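Local coordinates for protein halohydrin epoxidase A (Corynebacterium sp., PDB 4Z9F) that probably catalyses the reversible conversion of halohydrins to epoxides with release of hydrogen halide, as a lyase on a Rossmann-like, dehydrogenase-related fold, at residues C[74-79]-C[127-132]; C[171-176]-C[229-234]. The protein carries 1 engineered substitution. One frame throughout, in Å; residues are numbered along the deposited sequence.

Contact 1 of 2, residues C[74-79]-C[127-132]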
loop_
_atom_site.group_PDB
_atom_site.type_symbol
_atom_site.label_atom_id
_atom_site.label_comp_id
_atom_site.label_asym_id
_atom_site.label_seq_id
_atom_site.Cartn_x
_atom_site.Cartn_y
_atom_site.Cartn_z
ATOM N N ASP C 74 -5.330 -29.544 9.201
ATOM C CA ASP C 74 -6.306 -28.461 9.171
ATOM C C ASP C 74 -5.638 -27.094 9.035
ATOM O O ASP C 74 -6.148 -26.227 8.316
ATOM C CB ASP C 74 -7.169 -28.499 10.444
ATOM C CG ASP C 74 -8.075 -27.273 10.598
ATOM O OD1 ASP C 74 -9.283 -27.368 10.258
ATOM O OD2 ASP C 74 -7.597 -26.218 11.098
ATOM N N THR C 75 -4.510 -26.892 9.716
ATOM C CA THR C 75 -3.826 -25.604 9.747
ATOM C C THR C 75 -2.321 -25.809 9.768
ATOM O O THR C 75 -1.808 -26.678 10.487
ATOM C CB THR C 75 -4.255 -24.783 10.973
ATOM O OG1 THR C 75 -5.661 -24.518 10.904
ATOM C CG2 THR C 75 -3.477 -23.468 11.047
ATOM N N ILE C 76 -1.615 -25.028 8.955
ATOM C CA ILE C 76 -0.165 -24.932 9.014
ATOM C C ILE C 76 0.166 -23.509 9.460
ATOM O O ILE C 76 -0.298 -22.540 8.847
ATOM C CB ILE C 76 0.495 -25.257 7.663
ATOM C CG1 ILE C 76 0.127 -26.677 7.204
ATOM C CG2 ILE C 76 2.013 -25.084 7.749
ATOM C CD1 ILE C 76 0.602 -27.000 5.803
ATOM N N VAL C 77 0.922 -23.383 10.547
ATOM C CA VAL C 77 1.506 -22.110 10.951
ATOM C C VAL C 77 2.960 -22.134 10.521
ATOM O O VAL C 77 3.786 -22.828 11.125
ATOM C CB VAL C 77 1.381 -21.859 12.458
ATOM C CG1 VAL C 77 2.103 -20.564 12.814
ATOM C CG2 VAL C 77 -0.072 -21.770 12.871
ATOM N N SER C 78 3.271 -21.399 9.460
ATOM C CA SER C 78 4.637 -21.314 8.953
ATOM C C SER C 78 5.324 -20.189 9.709
ATOM O O SER C 78 5.316 -19.033 9.289
ATOM C CB SER C 78 4.646 -21.065 7.455
ATOM O OG SER C 78 5.968 -21.118 6.957
ATOM N N ASN C 79 5.923 -20.540 10.841
ATOM C CA ASN C 79 6.472 -19.573 11.789
ATOM C C ASN C 79 7.971 -19.443 11.521
ATOM O O ASN C 79 8.822 -19.980 12.234
ATOM C CB ASN C 79 6.148 -20.024 13.206
ATOM C CG ASN C 79 6.880 -19.243 14.260
ATOM O OD1 ASN C 79 6.695 -18.029 14.406
ATOM N ND2 ASN C 79 7.697 -19.943 15.033
ATOM N N ALA C 127 -7.458 -26.254 3.847
ATOM C CA ALA C 127 -6.772 -26.009 5.108
ATOM C C ALA C 127 -6.439 -24.528 5.205
ATOM O O ALA C 127 -6.681 -23.769 4.260
ATOM C CB ALA C 127 -5.485 -26.827 5.236
ATOM N N SER C 128 -5.889 -24.112 6.339
ATOM C CA SER C 128 -5.356 -22.766 6.495
ATOM C C SER C 128 -3.840 -22.838 6.600
ATOM O O SER C 128 -3.287 -23.699 7.291
ATOM C CB SER C 128 -5.941 -22.068 7.727
ATOM O OG SER C 128 -7.344 -21.937 7.634
ATOM N N VAL C 129 -3.165 -21.947 5.886
ATOM C CA VAL C 129 -1.725 -21.838 5.938
ATOM C C VAL C 129 -1.455 -20.397 6.347
ATOM O O VAL C 129 -1.771 -19.463 5.593
ATOM C CB VAL C 129 -1.063 -22.196 4.600
ATOM C CG1 VAL C 129 0.442 -22.231 4.731
ATOM C CG2 VAL C 129 -1.583 -23.555 4.078
ATOM N N ILE C 130 -0.928 -20.215 7.559
ATOM C CA ILE C 130 -0.707 -18.896 8.145
ATOM C C ILE C 130 0.790 -18.669 8.228
ATOM O O ILE C 130 1.502 -19.428 8.896
ATOM C CB ILE C 130 -1.359 -18.783 9.528
ATOM C CG1 ILE C 130 -2.857 -19.038 9.411
ATOM C CG2 ILE C 130 -1.098 -17.404 10.131
ATOM C CD1 ILE C 130 -3.501 -19.402 10.691
ATOM N N PHE C 131 1.273 -17.629 7.552
ATOM C CA PHE C 131 2.691 -17.316 7.524
ATOM C C PHE C 131 2.970 -16.215 8.539
ATOM O O PHE C 131 2.348 -15.147 8.487
ATOM C CB PHE C 131 3.128 -16.889 6.123
ATOM C CG PHE C 131 3.099 -18.004 5.120
ATOM C CD1 PHE C 131 1.911 -18.381 4.504
ATOM C CD2 PHE C 131 4.269 -18.666 4.775
ATOM C CE1 PHE C 131 1.891 -19.411 3.558
ATOM C CE2 PHE C 131 4.250 -19.708 3.842
ATOM C CZ PHE C 131 3.063 -20.073 3.233
ATOM N N ILE C 132 3.875 -16.482 9.476
ATOM C CA ILE C 132 4.325 -15.445 10.398
ATOM C C ILE C 132 5.505 -14.747 9.750
ATOM O O ILE C 132 6.545 -15.366 9.500
ATOM C CB ILE C 132 4.704 -16.018 11.772
ATOM C CG1 ILE C 132 3.668 -17.036 12.250
ATOM C CG2 ILE C 132 4.872 -14.870 12.787
ATOM C CD1 ILE C 132 2.295 -16.495 12.635
HETATM O O HOH W 1 -8.142 -24.225 8.971
#
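S128 N to D74 O and I76 N to S128 O begin a ladder of five backbone hydrogen bonds that zips strands 74-79 and 127-132 together in parallel, axes 4.6 Å apart. At its middle, I130 N reaches I76 O at 2.7 Å in a nearly straight bond, 173° at the hydrogen. S78 N then takes I130 O at a more bent 149°, and I132 N comes down on S78 O from above the carbonyl plane, the backbone at S78 already folding into an inverse gamma turn. Between these bonds the CA hydrogens add weaker contacts, as from T75 CA to S128 O at 3.2 Å. At the start of the ladder a water sits 2.9 Å from D74 O, to which it probably donates, and also bonds S128 OG at 2.8 Å, bridging the two strands. Close by, T75 OG1 gives its proton to D74 OD2 at 2.6 Å, on the anti side, tilted out of the carboxylate plane; R226 and Y26 hold the same carboxylate.

On one face S78 CB lies 3.6 Å from F131 CD2, oblique to the ring. S78 OG, anti to the backbone N (chi1 -174°), runs beside CD2 and CE2 of the same ring while bonding to D80. On the other face V77 CG1 meets I132 CG1 at 3.9 Å.

These are neighbouring central strands of a Rossmann-like sheet, linked by the right-handed crossover through helix 96-123. That helix covers I76, S78 and F131; helix 213-224 covers T75, V77, I130 and I132. Strands 3-6 and 170-177 flank the pair.

Contact 2 of 2, residues C[171-176]-C[229-234]; sequences LLYAIG and APIVGQ
V232 CG2 lies against the backbone and side chain of L171, 3.8 Å from L171 CB, the two side chains crossing at about a right angle. V232 holds CG1 between its backbone N and carbonyl carbon (chi1 62°), which sends CG2 anti to the N and down onto the strand, where V232 CG2 also lies 3.7 Å from L172 N. Further out, L171 CD1 touches A229 CB at 4.0 Å.

Y173 gives the largest contact area of any residue here. With CG anti to the carbonyl carbon (chi1 -46°), its ring leans under the turn and Y173 CE1 comes within 3.5 Å of V232 CA, obliquely to the ring. The I231 carbonyl stands at the ring edge, near its plane, with I231 O 3.8 Å from Y173 CE1; I231 CG1 packs on that same carbon. L223 of helix 213-224 and F236 touch this tyrosine as well.

In the parallel Rossmann-like sheet, 229-234 is the link from helix 213-224 into strand 235-238, which lies beside strand 170-177 as the last strand within the chain. The turn therefore meets its neighbour just before regular pairing begins. G233 N bonds L172 O at 2.8 Å, nearly in line with the carbonyl but bent to 138° at the hydrogen, and A174 N reaches Q234 O at 3.2 Å. G233 has a positive phi, a backbone conformation that suits glycine.

The Q234 side chain turns back over its own turn: Q234 NE2 bonds I231 O at 3.0 Å, with that oxygen in the amide plane. The same NE2 also bonds the A237 carbonyl of the second subunit, whose E215 packs on A229 and P230.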
loop_
_atom_site.group_PDB
_atom_site.type_symbol
_atom_site.label_atom_id
_atom_site.label_comp_id
_atom_site.label_asym_id
_atom_site.label_seq_id
_atom_site.Cartn_x
_atom_site.Cartn_y
_atom_site.Cartn_z
ATOM N N LEU C 171 -6.560 -21.744 2.405
ATOM C CA LEU C 171 -6.672 -20.308 2.676
ATOM C C LEU C 171 -5.378 -19.785 3.294
ATOM O O LEU C 171 -4.987 -20.223 4.383
ATOM C CB LEU C 171 -7.859 -20.033 3.602
ATOM C CG LEU C 171 -9.170 -20.691 3.173
ATOM C CD1 LEU C 171 -10.255 -20.360 4.153
ATOM C CD2 LEU C 171 -9.561 -20.231 1.779
ATOM N N LEU C 172 -4.716 -18.854 2.595
ATOM C CA LEU C 172 -3.409 -18.348 2.986
ATOM C C LEU C 172 -3.548 -16.972 3.633
ATOM O O LEU C 172 -4.407 -16.174 3.234
ATOM C CB LEU C 172 -2.466 -18.265 1.778
ATOM C CG LEU C 172 -1.630 -19.513 1.455
ATOM C CD1 LEU C 172 -2.469 -20.772 1.192
ATOM C CD2 LEU C 172 -0.673 -19.246 0.294
ATOM N N TYR C 173 -2.707 -16.707 4.640
ATOM C CA TYR C 173 -2.687 -15.414 5.324
ATOM C C TYR C 173 -1.261 -15.110 5.753
ATOM O O TYR C 173 -0.446 -16.014 5.949
ATOM C CB TYR C 173 -3.574 -15.368 6.578
ATOM C CG TYR C 173 -4.968 -15.935 6.443
ATOM C CD1 TYR C 173 -6.056 -15.101 6.186
ATOM C CD2 TYR C 173 -5.202 -17.300 6.585
ATOM C CE1 TYR C 173 -7.330 -15.608 6.062
ATOM C CE2 TYR C 173 -6.473 -17.818 6.473
ATOM C CZ TYR C 173 -7.533 -16.970 6.204
ATOM O OH TYR C 173 -8.808 -17.477 6.097
ATOM N N ALA C 174 -0.969 -13.823 5.921
ATOM C CA ALA C 174 0.295 -13.391 6.496
ATOM C C ALA C 174 0.019 -12.527 7.716
ATOM O O ALA C 174 -0.884 -11.689 7.706
ATOM C CB ALA C 174 1.152 -12.624 5.481
ATOM N N ILE C 175 0.771 -12.763 8.782
ATOM C CA ILE C 175 0.728 -11.922 9.967
ATOM C C ILE C 175 2.071 -11.223 10.081
ATOM O O ILE C 175 3.126 -11.856 9.923
ATOM C CB ILE C 175 0.401 -12.731 11.232
ATOM C CG1 ILE C 175 -0.922 -13.471 11.048
ATOM C CG2 ILE C 175 0.342 -11.806 12.447
ATOM C CD1 ILE C 175 -1.300 -14.384 12.201
ATOM N N GLY C 176 2.032 -9.906 10.307
ATOM C CA GLY C 176 3.229 -9.104 10.397
ATOM C C GLY C 176 3.373 -8.474 11.768
ATOM O O GLY C 176 2.891 -7.362 12.027
ATOM N N ALA C 229 -13.729 -16.704 6.255
ATOM C CA ALA C 229 -12.983 -17.076 5.056
ATOM C C ALA C 229 -12.754 -15.941 4.052
ATOM O O ALA C 229 -11.689 -15.911 3.431
ATOM C CB ALA C 229 -13.689 -18.236 4.349
ATOM N N PRO C 230 -13.688 -15.003 3.842
ATOM C CA PRO C 230 -13.454 -13.976 2.806
ATOM C C PRO C 230 -12.285 -13.027 3.076
ATOM O O PRO C 230 -11.969 -12.222 2.189
ATOM C CB PRO C 230 -14.779 -13.208 2.769
ATOM C CG PRO C 230 -15.800 -14.215 3.209
ATOM C CD PRO C 230 -15.091 -14.954 4.307
ATOM N N ILE C 231 -11.649 -13.053 4.253
ATOM C CA ILE C 231 -10.502 -12.168 4.469
ATOM C C ILE C 231 -9.228 -12.879 4.009
ATOM O O ILE C 231 -8.111 -12.400 4.223
ATOM C CB ILE C 231 -10.414 -11.699 5.939
ATOM C CG1 ILE C 231 -10.175 -12.868 6.894
ATOM C CG2 ILE C 231 -11.691 -10.986 6.353
ATOM C CD1 ILE C 231 -10.163 -12.453 8.346
ATOM N N VAL C 232 -9.399 -14.007 3.311
ATOM C CA VAL C 232 -8.263 -14.774 2.809
ATOM C C VAL C 232 -7.328 -13.931 1.947
ATOM O O VAL C 232 -7.757 -13.070 1.167
ATOM C CB VAL C 232 -8.774 -15.988 2.012
ATOM C CG1 VAL C 232 -9.589 -15.533 0.810
ATOM C CG2 VAL C 232 -7.615 -16.873 1.553
ATOM N N GLY C 233 -6.035 -14.204 2.059
ATOM C CA GLY C 233 -5.087 -13.754 1.057
ATOM C C GLY C 233 -4.482 -12.388 1.286
ATOM O O GLY C 233 -3.929 -11.801 0.341
ATOM N N GLN C 234 -4.522 -11.884 2.514
ATOM C CA GLN C 234 -3.965 -10.578 2.824
ATOM C C GLN C 234 -3.059 -10.658 4.048
ATOM O O GLN C 234 -2.991 -11.667 4.757
ATOM C CB GLN C 234 -5.069 -9.542 3.059
ATOM C CG GLN C 234 -5.919 -9.773 4.306
ATOM C CD GLN C 234 -7.105 -8.835 4.375
ATOM O OE1 GLN C 234 -6.942 -7.611 4.386
ATOM N NE2 GLN C 234 -8.315 -9.400 4.412
#

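How the contacts relate
Both contacts are buried and belong to one sheet, in which strand 127-132 of contact 1 adjoins strand 170-177 of contact 2. A127 O and L171 N lie 2.7 Å apart and F131 N and Y173 O 2.9 Å, both probable hydrogen bonds; I130 CG2 also packs on I175 CD1. Contact 1 is the deeper, its centre about 8 Å from the centre of the chain, against about 13 Å for contact 2, and joins two full strands through an unbroken backbone ladder. Contact 2 joins a strand to an incoming loop with two backbone bonds, relying more on V232 and Y173. Another subunit reaches contact 2, whereas none touches contact 1; helix 213-224 packs on strands of both.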